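Local coordinates for protein putative nucleotide-diphospho-sugar transferase (Desulfovibrio desulfuricans subsp. desulfuricans, PDB 3CGX) that probably transfers a sugar from a nucleotide-diphospho-sugar donor through a GT-A-like fold, its precise substrates being unknown, at residues 38-42 and 213-218; 15-20 and 30-36; 91-96 and 153-159; 5-11 and 52-58. All blocks are in the same frame, centred on the assembly; numbering follows the deposited sequence. Where two conformers were deposited one is given.

Interaction 4, the parallel strand pair 5-11 and 52-58, has its centre about 9 Å from the chain's centre and connects the other three. Helix 29-47 covers one face of that pair and carries a segment of both interactions 1 and 2, whose centres are about 13 Å apart and which meet where Leu-218 packs on Leu-35. Its Val-40 reaches Phe-9 and Val-11, and Tyr-36 OH lies 3.4 Å from Val-11 CA. Helix 87-100, in interaction 3, packs on Leu-8 and Phe-10 on the opposite face, leaving interactions 1 and 3 with centres about 30 Å apart. A bound imidazole, probably from the crystallisation liquor, lies about 3 Å from the Tyr-36 side chain.

Interaction 1 (38-42 and 213-218); sequences HFVQD and SSTYAL
At the edge of the His-38 imidazole, close to the ring plane, stands Ser-214 OG, which accepts a hydrogen bond of 2.8 Å from His-38 ND1; over one face lies Leu-218 CD2, in one of two modelled conformers. The carboxylate of Asp-42 is the second flat group. Ser-214 OG reaches OD1 on its syn side and donates to it at 2.6 Å, and the backbone N of Thr-215 donates to the syn lone pair of OD2 at 2.8 Å. Thr-215 OG1 gives OD2 a second bond of 2.7 Å, from above the carboxylate plane and 45° out of it. With chi1 at 69°, Ser-214 OG is tucked between its own backbone N and carbonyl carbon, where it can serve the imidazole and the carboxylate together. Beyond the polar cluster, Thr-215 CG2 packs on the Phe-39 ring, 3.6 Å from CE1. A water links Ser-214 OG to Gln-41 NE2, and Gln-41 OE1 accepts from Trp-72.

The contact fastens the first turn of helix 214-221 to the flank of helix 29-47, the short segments running nearly antiparallel at 150°. Ser-213 is the N-cap, its OG accepting from Tyr-216 N and also hydrogen-bonding to the Phe-210 carbonyl. Asp-42 grips the same helix start from outside, and the helix dipole probably favours its negative charge there. Three bonds from Ser-214 and Thr-215 fix the rotation of the carboxylate, and the relay from His-38 through Ser-214 to Asp-42 orients the serine hydroxyl as acceptor from one group and donor to the other.

Interaction 2 (15-20 and 30-36); sequences EPGKVK and DKAAMLY
Val-19 lays its CG2 methyl over Ala-33, 3.7 Å from Ala-33 CB, and also reaches the Tyr-36 ring, 4.0 Å from CD2. Its chi1 of -64° sends CG1 beside the backbone N and drops CG2 between that N and the carbonyl carbon, allowing CG2 to bridge the alanine and the tyrosine. Lys-20 crosses Tyr-36 at about a right angle: its CG meets Tyr-36 CB at 3.8 Å, and farther along CE passes CD1. A bend at chi2 (-55°) carries the chain past the tyrosine, and its ammonium ends in a salt bridge with Asp-112 and a hydrogen bond to the Val-192 carbonyl. Nearer the backbone, Ala-32 CB nestles against Lys-20 O at 3.3 Å. At the other end of the contact Pro-16 touches Ala-33 with CG, 4.1 Å from CB, and its CB lies 3.2 Å from Asp-30 OD1.

The loop 15-20, between strand 5-11 and helix 21-27, thus lies along the first turns of helix 29-47. In the loop, Lys-18 N bonds to Glu-15 O, and Gly-17 takes a positive phi of 88° in the turn they close. Lys-20 is the N-cap residue of helix 21-27, whose Leu-23 and Val-27 also cover Ala-32.

Small alanines let loop and helix approach closely, and van der Waals contact joins the two segments. Polar ends find their partners beyond them: Tyr-36 OH bonds to Ser-111 OG and Lys-12 N. The methylenes of Lys-20 and the ring and CB of Tyr-36 supply packing here, while their tips bind the helix and loop to neighbouring loops.

Interaction 3 (91-96 and 153-159); sequences MKHAMQ and FCPDVFD
The Phe-158 ring forms the apolar centre, wedged against helix 87-100 between the side chains of two selenomethionines and a lysine. Met-91 CB sits over one face in a CH-pi contact, 4.2 Å from the ring centroid and 29° off the normal, and on that same face lies the backbone N of Lys-92. Val-157 CG2 covers the opposite face. The selenium of Met-95 comes instead to the ring edge, 3.7 Å from Phe-158 CZ. A Met-aromatic contact also joins Met-95 SE obliquely to Phe-153, whose CZ lies 4.0 Å from Met-95 CB. Pro-155 CD stands over the centre of one Phe-153 face, and the Gln-96 side chain lies beside that ring.

Outward from the rings, Lys-92 leads to the polar rim. Its CG is anti to the backbone N (chi1 -171°), and CB rests against Phe-158 CD2 at 3.7 Å. Next, CG touches Pro-155 CB, also at 3.7 Å, as the lysine crosses the proline at about a right angle. A bend at chi3 (-59°) then directs NZ into a salt bridge with Asp-159; the modelled 2.5 Å between Lys-92 NZ and Asp-159 OD1 is probably too short to be taken literally. Glu-89, a long and weak ion partner of this lysine, lies close to Asp-159 as well, and the lysine charge probably eases the approach of the two acids.

The segment 153-159, with its 3-10 turn 155-158, follows strand 143-149 and lies alongside helix 87-100. Beneath, Met-91 and Met-95 pack on strands 5-11, 105-109 and 143-149, while Phe-148 meets Phe-153 edge-to-face.

Interaction 4 (5-11 and 52-58); sequences SCILFFV and ADLHICY
Ala-52 opens the pairing with its CB against Ser-5 CB, at 3.7 Å, just before strand 53-58 aligns in parallel with strand 5-11. This is the beta-alpha-beta unit at the start of the GT-A-like, Rossmann-type sheet, with helix 29-47 in the connection. Asp-53 donates its N to Ser-5 O and accepts from Ile-7 N, while its carboxylate turns to Tyr-103. Leu-54 sends CD1 to Ile-7 CG2, 3.6 Å away, and also reaches Phe-9 CB; on this face Leu-44 of helix 29-47 covers it. His-55 uses both its backbone N and O toward strand 5-11, straddling Leu-8: its N donates to Ile-7 O in a nearly straight bond of 2.8 Å (176°), and its O receives Phe-9 N. On the other face its CB rests at 3.7 Å from Leu-8 CD2, the two side chains lying side by side and pointing the same way. Cys-6 SG lies over the face of the His-55 ring, 3.7 Å from the centroid and 9° off the normal, a sulfur-aromatic contact. Ile-56 returns to the helix-covered face, where its CG2 meets Val-11 CG2 at 3.5 Å. Cys-57 continues the backbone pattern with Phe-9 O and Val-11 N, and its CB comes within 3.5 Å of Phe-10 CE1. Tyr-58 swings its ring away to stack on Phe-69, leaving its CB packed 3.9 Å from Val-11 CG2.

Interaction 1 (38-42 and 213-218)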
# COMPACT_ATOMS: atom_id res chain seq x y z
N HIS A 38 -11.83 -5.87 -1.92
CA HIS A 38 -12.12 -5.70 -0.49
C HIS A 38 -10.91 -5.26 0.35
O HIS A 38 -11.12 -4.56 1.37
CB HIS A 38 -12.78 -6.97 0.07
CG HIS A 38 -14.22 -7.05 -0.34
ND1 HIS A 38 -15.21 -6.41 0.37
CD2 HIS A 38 -14.80 -7.54 -1.46
CE1 HIS A 38 -16.37 -6.59 -0.25
NE2 HIS A 38 -16.14 -7.26 -1.37
N PHE A 39 -9.71 -5.65 -0.06
CA PHE A 39 -8.49 -5.19 0.64
C PHE A 39 -8.53 -3.67 0.59
O PHE A 39 -8.33 -2.97 1.60
CB PHE A 39 -7.20 -5.60 -0.05
CG PHE A 39 -6.83 -7.07 0.06
CD1 PHE A 39 -7.71 -8.03 0.55
CD2 PHE A 39 -5.63 -7.50 -0.46
CE1 PHE A 39 -7.35 -9.36 0.57
CE2 PHE A 39 -5.26 -8.87 -0.44
CZ PHE A 39 -6.16 -9.78 0.06
N VAL A 40 -8.80 -3.15 -0.61
CA VAL A 40 -8.74 -1.71 -0.85
C VAL A 40 -9.82 -0.96 -0.08
O VAL A 40 -9.58 0.05 0.63
CB VAL A 40 -8.74 -1.36 -2.39
CG1 VAL A 40 -8.91 0.14 -2.59
CG2 VAL A 40 -7.42 -1.85 -3.09
N GLN A 41 -11.05 -1.44 -0.22
CA GLN A 41 -12.17 -0.88 0.55
C GLN A 41 -11.93 -0.83 2.03
O GLN A 41 -12.20 0.17 2.67
CB GLN A 41 -13.46 -1.67 0.30
CG GLN A 41 -13.98 -1.45 -1.07
CD GLN A 41 -15.14 -2.34 -1.42
OE1 GLN A 41 -15.39 -2.54 -2.59
NE2 GLN A 41 -15.86 -2.91 -0.41
N ASP A 42 -11.46 -1.92 2.59
CA ASP A 42 -11.22 -1.97 4.01
C ASP A 42 -10.13 -1.01 4.44
O ASP A 42 -10.28 -0.31 5.46
CB ASP A 42 -10.85 -3.39 4.49
CG ASP A 42 -12.00 -4.38 4.38
OD1 ASP A 42 -13.13 -3.95 4.18
OD2 ASP A 42 -11.74 -5.59 4.44
N SER A 213 -13.76 -7.07 9.38
CA SER A 213 -13.66 -6.49 8.05
C SER A 213 -14.44 -7.26 6.99
O SER A 213 -14.77 -8.44 7.17
CB SER A 213 -12.19 -6.40 7.61
OG SER A 213 -11.59 -7.68 7.40
N SER A 214 -14.73 -6.58 5.89
CA SER A 214 -15.43 -7.18 4.75
C SER A 214 -14.51 -8.20 4.11
O SER A 214 -14.97 -9.25 3.69
CB SER A 214 -15.91 -6.16 3.74
OG SER A 214 -14.85 -5.57 3.06
N THR A 215 -13.21 -7.93 4.09
CA THR A 215 -12.24 -8.91 3.61
C THR A 215 -12.35 -10.20 4.43
O THR A 215 -12.50 -11.30 3.86
CB THR A 215 -10.80 -8.41 3.66
OG1 THR A 215 -10.68 -7.36 2.72
CG2 THR A 215 -9.74 -9.56 3.25
N TYR A 216 -12.30 -10.08 5.76
CA TYR A 216 -12.33 -11.29 6.59
C TYR A 216 -13.65 -12.04 6.40
O TYR A 216 -13.68 -13.32 6.41
CB TYR A 216 -12.05 -10.98 8.07
CG TYR A 216 -11.88 -12.25 8.90
CD1 TYR A 216 -12.97 -12.87 9.44
CD2 TYR A 216 -10.61 -12.82 9.12
CE1 TYR A 216 -12.85 -14.00 10.18
CE2 TYR A 216 -10.49 -13.97 9.87
CZ TYR A 216 -11.61 -14.55 10.38
OH TYR A 216 -11.52 -15.70 11.14
N ALA A 217 -14.76 -11.31 6.24
CA ALA A 217 -16.04 -11.98 5.95
C ALA A 217 -15.93 -12.87 4.69
O ALA A 217 -16.48 -13.99 4.63
CB ALA A 217 -17.22 -10.96 5.79
N LEU A 218 -15.31 -12.36 3.64
CA LEU A 218 -15.02 -13.12 2.45
C LEU A 218 -14.17 -14.35 2.67
O LEU A 218 -14.37 -15.36 2.09
CB LEU A 218 -14.27 -12.27 1.46
CG LEU A 218 -14.95 -11.87 0.21
CD1 LEU A 218 -15.48 -13.07 -0.54
CD2 LEU A 218 -16.02 -11.03 0.73
O HOH W 1 -16.15 -2.63 2.43

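Interaction 2 (15-20 and 30-36)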
# COMPACT_ATOMS: atom_id res chain seq x y z
N GLU A 15 -9.85 -5.39 -11.67
CA GLU A 15 -10.43 -6.12 -12.80
C GLU A 15 -9.92 -7.55 -12.85
O GLU A 15 -8.70 -7.76 -12.80
CB GLU A 15 -10.03 -5.45 -14.10
CG GLU A 15 -10.73 -6.04 -15.27
CD GLU A 15 -10.33 -5.35 -16.56
OE1 GLU A 15 -9.76 -4.23 -16.51
OE2 GLU A 15 -10.58 -5.95 -17.63
N PRO A 16 -10.84 -8.54 -12.97
CA PRO A 16 -10.35 -9.93 -13.04
C PRO A 16 -9.32 -10.12 -14.14
O PRO A 16 -9.46 -9.62 -15.28
CB PRO A 16 -11.64 -10.76 -13.24
CG PRO A 16 -12.68 -9.91 -12.64
CD PRO A 16 -12.31 -8.50 -12.94
N GLY A 17 -8.25 -10.80 -13.77
CA GLY A 17 -7.15 -11.08 -14.68
C GLY A 17 -6.09 -10.00 -14.71
O GLY A 17 -5.03 -10.19 -15.27
N LYS A 18 -6.37 -8.85 -14.11
CA LYS A 18 -5.42 -7.74 -14.11
C LYS A 18 -4.80 -7.51 -12.75
O LYS A 18 -3.88 -6.70 -12.61
CB LYS A 18 -6.13 -6.46 -14.57
CG LYS A 18 -6.69 -6.53 -16.01
CD LYS A 18 -6.69 -5.13 -16.64
N VAL A 19 -5.33 -8.18 -11.72
CA VAL A 19 -4.79 -8.06 -10.37
C VAL A 19 -4.70 -9.45 -9.70
O VAL A 19 -5.46 -10.36 -10.03
CB VAL A 19 -5.64 -7.11 -9.45
CG1 VAL A 19 -5.64 -5.66 -9.97
CG2 VAL A 19 -7.11 -7.69 -9.23
N LYS A 20 -3.73 -9.61 -8.84
CA LYS A 20 -3.60 -10.84 -8.03
C LYS A 20 -3.70 -12.11 -8.85
O LYS A 20 -4.39 -13.07 -8.51
CB LYS A 20 -4.63 -10.84 -6.89
CG LYS A 20 -4.44 -9.67 -5.87
CD LYS A 20 -2.99 -9.65 -5.27
CE LYS A 20 -2.78 -8.71 -4.14
NZ LYS A 20 -1.32 -8.55 -3.81
N ASP A 30 -11.60 -14.27 -10.80
CA ASP A 30 -12.70 -13.43 -10.29
C ASP A 30 -12.60 -13.26 -8.77
O ASP A 30 -12.77 -12.15 -8.25
CB ASP A 30 -14.09 -13.97 -10.63
CG ASP A 30 -14.44 -13.83 -12.12
OD1 ASP A 30 -13.73 -13.15 -12.87
OD2 ASP A 30 -15.44 -14.44 -12.55
N LYS A 31 -12.38 -14.37 -8.07
CA LYS A 31 -12.29 -14.34 -6.60
C LYS A 31 -11.05 -13.57 -6.11
O LYS A 31 -11.14 -12.88 -5.09
CB LYS A 31 -12.29 -15.76 -6.03
CG LYS A 31 -12.41 -15.86 -4.51
CD LYS A 31 -12.84 -17.21 -4.07
CE LYS A 31 -14.30 -17.41 -4.38
NZ LYS A 31 -14.68 -18.77 -4.08
N ALA A 32 -9.92 -13.73 -6.83
CA ALA A 32 -8.67 -13.04 -6.46
C ALA A 32 -8.91 -11.54 -6.57
O ALA A 32 -8.50 -10.77 -5.69
CB ALA A 32 -7.49 -13.45 -7.36
N ALA A 33 -9.61 -11.13 -7.63
CA ALA A 33 -9.92 -9.70 -7.83
C ALA A 33 -10.95 -9.18 -6.80
O ALA A 33 -10.82 -8.03 -6.33
CB ALA A 33 -10.36 -9.41 -9.28
N MSE A 34 -11.91 -10.01 -6.39
CA MSE A 34 -12.91 -9.62 -5.41
C MSE A 34 -12.23 -9.42 -4.05
O MSE A 34 -12.51 -8.45 -3.32
CB MSE A 34 -14.04 -10.67 -5.29
CG MSE A 34 -15.05 -10.36 -4.28
SE MSE A 34 -16.12 -8.75 -4.78
CE MSE A 34 -16.25 -9.06 -6.73
N LEU A 35 -11.32 -10.33 -3.74
CA LEU A 35 -10.54 -10.21 -2.49
C LEU A 35 -9.76 -8.90 -2.45
O LEU A 35 -9.80 -8.16 -1.46
CB LEU A 35 -9.62 -11.41 -2.26
CG LEU A 35 -10.30 -12.68 -1.82
CD1 LEU A 35 -9.42 -13.90 -2.15
CD2 LEU A 35 -10.65 -12.59 -0.25
N TYR A 36 -9.07 -8.62 -3.55
CA TYR A 36 -8.25 -7.40 -3.64
C TYR A 36 -9.16 -6.16 -3.56
O TYR A 36 -8.85 -5.18 -2.87
CB TYR A 36 -7.33 -7.41 -4.89
CG TYR A 36 -6.61 -6.08 -5.04
CD1 TYR A 36 -5.63 -5.68 -4.14
CD2 TYR A 36 -6.94 -5.20 -6.08
CE1 TYR A 36 -5.01 -4.42 -4.24
CE2 TYR A 36 -6.31 -3.96 -6.21
CZ TYR A 36 -5.37 -3.56 -5.28
OH TYR A 36 -4.74 -2.34 -5.34

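Interaction 3 (91-96 and 153-159)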
# COMPACT_ATOMS: atom_id res chain seq x y z
N MSE A 91 6.32 6.51 -7.84
CA MSE A 91 6.39 6.94 -6.44
C MSE A 91 7.03 8.30 -6.29
O MSE A 91 6.55 9.17 -5.56
CB MSE A 91 7.13 5.91 -5.60
CG MSE A 91 6.36 4.63 -5.46
SE MSE A 91 7.01 3.28 -4.17
CE MSE A 91 8.64 2.74 -5.09
N LYS A 92 8.16 8.49 -6.95
CA LYS A 92 8.86 9.78 -6.94
C LYS A 92 7.95 10.92 -7.38
O LYS A 92 7.85 11.97 -6.72
CB LYS A 92 10.08 9.75 -7.88
CG LYS A 92 10.95 10.96 -7.73
CD LYS A 92 11.89 11.08 -8.90
CE LYS A 92 12.79 9.89 -9.05
NZ LYS A 92 13.80 10.15 -10.19
N HIS A 93 7.24 10.70 -8.49
CA HIS A 93 6.34 11.72 -9.01
C HIS A 93 5.16 12.05 -8.07
O HIS A 93 4.80 13.23 -7.86
CB HIS A 93 5.84 11.34 -10.40
CG HIS A 93 6.94 11.28 -11.42
ND1 HIS A 93 6.88 10.49 -12.55
CD2 HIS A 93 8.16 11.88 -11.45
CE1 HIS A 93 8.00 10.64 -13.25
NE2 HIS A 93 8.80 11.47 -12.59
N ALA A 94 4.59 11.03 -7.45
CA ALA A 94 3.44 11.23 -6.56
C ALA A 94 3.88 12.00 -5.29
O ALA A 94 3.24 12.96 -4.84
CB ALA A 94 2.79 9.88 -6.22
N MSE A 95 5.01 11.62 -4.74
CA MSE A 95 5.51 12.30 -3.54
C MSE A 95 5.94 13.75 -3.85
O MSE A 95 5.64 14.70 -3.11
CB MSE A 95 6.69 11.51 -2.99
CG MSE A 95 6.32 10.12 -2.55
SE MSE A 95 7.59 9.30 -1.25
CE MSE A 95 6.90 10.34 0.23
N GLN A 96 6.61 13.90 -4.98
CA GLN A 96 7.10 15.20 -5.42
C GLN A 96 5.93 16.13 -5.60
O GLN A 96 5.97 17.28 -5.21
CB GLN A 96 7.90 15.10 -6.72
CG GLN A 96 8.41 16.47 -7.16
CD GLN A 96 9.46 17.02 -6.19
OE1 GLN A 96 9.21 18.00 -5.49
NE2 GLN A 96 10.61 16.37 -6.13
N PHE A 153 13.16 15.45 1.76
CA PHE A 153 12.81 14.59 0.65
C PHE A 153 14.03 14.34 -0.23
O PHE A 153 14.68 15.26 -0.70
CB PHE A 153 11.66 15.18 -0.16
CG PHE A 153 11.26 14.34 -1.32
CD1 PHE A 153 11.17 12.97 -1.19
CD2 PHE A 153 10.95 14.91 -2.54
CE1 PHE A 153 10.77 12.18 -2.26
CE2 PHE A 153 10.55 14.13 -3.59
CZ PHE A 153 10.46 12.76 -3.45
N CYS A 154 14.25 13.06 -0.47
CA CYS A 154 15.38 12.57 -1.24
C CYS A 154 14.86 11.73 -2.41
O CYS A 154 14.77 10.51 -2.30
CB CYS A 154 16.27 11.73 -0.32
SG CYS A 154 17.75 11.14 -1.10
N PRO A 155 14.48 12.39 -3.51
CA PRO A 155 13.90 11.60 -4.64
C PRO A 155 14.86 10.56 -5.23
O PRO A 155 14.45 9.58 -5.85
CB PRO A 155 13.53 12.66 -5.67
CG PRO A 155 14.21 13.96 -5.23
CD PRO A 155 14.53 13.84 -3.77
N ASP A 156 16.15 10.81 -5.06
CA ASP A 156 17.20 9.91 -5.52
C ASP A 156 17.04 8.48 -4.96
O ASP A 156 17.54 7.51 -5.54
CB ASP A 156 18.58 10.44 -5.14
CG ASP A 156 19.03 11.58 -6.04
OD1 ASP A 156 18.21 12.12 -6.84
OD2 ASP A 156 20.22 11.93 -5.97
N VAL A 157 16.34 8.33 -3.83
CA VAL A 157 16.15 6.95 -3.29
C VAL A 157 15.32 6.09 -4.22
O VAL A 157 15.28 4.87 -4.07
CB VAL A 157 15.51 6.91 -1.87
CG1 VAL A 157 16.31 7.83 -0.93
CG2 VAL A 157 14.02 7.27 -1.94
N PHE A 158 14.68 6.70 -5.21
CA PHE A 158 13.84 5.93 -6.15
C PHE A 158 14.63 5.62 -7.43
O PHE A 158 14.19 4.88 -8.29
CB PHE A 158 12.55 6.65 -6.50
CG PHE A 158 11.66 6.90 -5.32
CD1 PHE A 158 11.05 5.85 -4.68
CD2 PHE A 158 11.46 8.20 -4.82
CE1 PHE A 158 10.24 6.09 -3.59
CE2 PHE A 158 10.67 8.42 -3.74
CZ PHE A 158 10.06 7.35 -3.12
N ASP A 159 15.82 6.18 -7.51
CA ASP A 159 16.61 6.06 -8.73
C ASP A 159 17.58 4.90 -8.67
O ASP A 159 18.26 4.67 -7.68
CB ASP A 159 17.38 7.36 -9.01
CG ASP A 159 16.48 8.50 -9.37
OD1 ASP A 159 15.30 8.26 -9.70
OD2 ASP A 159 16.95 9.66 -9.36

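Interaction 4 (5-11 and 52-58)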
# COMPACT_ATOMS: atom_id res chain seq x y z
N SER A 5 -0.32 16.90 6.53
CA SER A 5 0.06 15.52 6.21
C SER A 5 -0.75 14.99 5.06
O SER A 5 -1.93 15.28 4.93
CB SER A 5 -0.21 14.60 7.40
OG SER A 5 0.74 14.80 8.42
N CYS A 6 -0.11 14.17 4.25
CA CYS A 6 -0.80 13.52 3.15
C CYS A 6 -0.43 12.03 3.07
O CYS A 6 0.72 11.65 3.28
CB CYS A 6 -0.49 14.20 1.80
SG CYS A 6 -1.67 13.64 0.50
N ILE A 7 -1.44 11.21 2.80
CA ILE A 7 -1.26 9.77 2.55
C ILE A 7 -1.50 9.48 1.08
O ILE A 7 -2.55 9.84 0.53
CB ILE A 7 -2.23 8.88 3.35
CG1 ILE A 7 -2.09 9.08 4.86
CG2 ILE A 7 -2.07 7.41 2.95
CD1 ILE A 7 -3.40 8.70 5.62
N LEU A 8 -0.48 8.94 0.42
CA LEU A 8 -0.59 8.50 -0.96
C LEU A 8 -0.78 7.00 -0.96
O LEU A 8 0.10 6.23 -0.54
CB LEU A 8 0.62 8.87 -1.77
CG LEU A 8 1.10 10.31 -1.68
CD1 LEU A 8 2.45 10.52 -2.42
CD2 LEU A 8 -0.03 11.27 -2.16
N PHE A 9 -1.94 6.60 -1.46
CA PHE A 9 -2.42 5.21 -1.41
C PHE A 9 -2.45 4.60 -2.81
O PHE A 9 -3.23 4.97 -3.65
CB PHE A 9 -3.77 5.19 -0.69
CG PHE A 9 -4.38 3.80 -0.47
CD1 PHE A 9 -3.60 2.73 -0.02
CD2 PHE A 9 -5.74 3.58 -0.64
CE1 PHE A 9 -4.19 1.48 0.26
CE2 PHE A 9 -6.31 2.30 -0.37
CZ PHE A 9 -5.50 1.26 0.05
N PHE A 10 -1.51 3.70 -3.06
CA PHE A 10 -1.28 3.11 -4.38
C PHE A 10 -2.12 1.86 -4.56
O PHE A 10 -2.04 0.90 -3.79
CB PHE A 10 0.23 2.82 -4.57
CG PHE A 10 1.02 3.94 -5.16
CD1 PHE A 10 0.82 5.26 -4.76
CD2 PHE A 10 2.02 3.68 -6.11
CE1 PHE A 10 1.53 6.28 -5.35
CE2 PHE A 10 2.77 4.70 -6.66
CZ PHE A 10 2.53 5.99 -6.30
N VAL A 11 -2.96 1.93 -5.60
CA VAL A 11 -3.98 0.93 -5.94
C VAL A 11 -4.02 0.66 -7.45
O VAL A 11 -3.44 1.37 -8.24
CB VAL A 11 -5.41 1.44 -5.47
CG1 VAL A 11 -5.46 1.71 -3.93
CG2 VAL A 11 -5.89 2.71 -6.27
N ALA A 52 -4.95 13.33 8.22
CA ALA A 52 -4.16 13.46 7.02
C ALA A 52 -5.10 13.43 5.82
O ALA A 52 -6.11 12.75 5.85
CB ALA A 52 -3.15 12.33 6.92
N ASP A 53 -4.74 14.18 4.77
CA ASP A 53 -5.46 14.12 3.51
C ASP A 53 -5.04 12.83 2.82
O ASP A 53 -3.90 12.31 2.99
CB ASP A 53 -5.12 15.31 2.60
CG ASP A 53 -5.66 16.65 3.12
OD1 ASP A 53 -6.54 16.68 4.00
OD2 ASP A 53 -5.22 17.68 2.58
N LEU A 54 -5.94 12.32 2.00
CA LEU A 54 -5.67 11.07 1.29
C LEU A 54 -5.83 11.22 -0.22
O LEU A 54 -6.80 11.78 -0.71
CB LEU A 54 -6.59 10.00 1.82
CG LEU A 54 -6.60 8.64 1.13
CD1 LEU A 54 -5.38 7.87 1.56
CD2 LEU A 54 -7.90 7.88 1.48
N HIS A 55 -4.79 10.80 -0.93
CA HIS A 55 -4.79 10.79 -2.40
C HIS A 55 -4.67 9.38 -2.87
O HIS A 55 -3.68 8.70 -2.56
CB HIS A 55 -3.62 11.57 -2.94
CG HIS A 55 -3.71 13.04 -2.66
ND1 HIS A 55 -2.92 13.97 -3.28
CD2 HIS A 55 -4.52 13.72 -1.83
CE1 HIS A 55 -3.25 15.17 -2.85
NE2 HIS A 55 -4.22 15.05 -1.98
N ILE A 56 -5.68 8.94 -3.61
CA ILE A 56 -5.72 7.60 -4.13
C ILE A 56 -5.09 7.61 -5.51
O ILE A 56 -5.59 8.22 -6.47
CB ILE A 56 -7.17 7.04 -4.17
CG1 ILE A 56 -7.79 7.01 -2.76
CG2 ILE A 56 -7.20 5.64 -4.84
CD1 ILE A 56 -9.31 6.79 -2.76
N CYS A 57 -3.94 6.94 -5.61
CA CYS A 57 -3.10 6.96 -6.82
C CYS A 57 -3.13 5.62 -7.52
O CYS A 57 -2.61 4.63 -6.99
CB CYS A 57 -1.65 7.32 -6.44
SG CYS A 57 -1.46 8.88 -5.58
N TYR A 58 -3.77 5.59 -8.70
CA TYR A 58 -4.02 4.36 -9.41
C TYR A 58 -3.14 4.09 -10.63
O TYR A 58 -2.69 4.98 -11.38
CB TYR A 58 -5.49 4.30 -9.82
CG TYR A 58 -5.98 5.39 -10.75
CD1 TYR A 58 -5.83 5.28 -12.11
CD2 TYR A 58 -6.65 6.53 -10.25
CE1 TYR A 58 -6.32 6.23 -12.93
CE2 TYR A 58 -7.12 7.49 -11.08
CZ TYR A 58 -6.94 7.34 -12.41
OH TYR A 58 -7.43 8.31 -13.28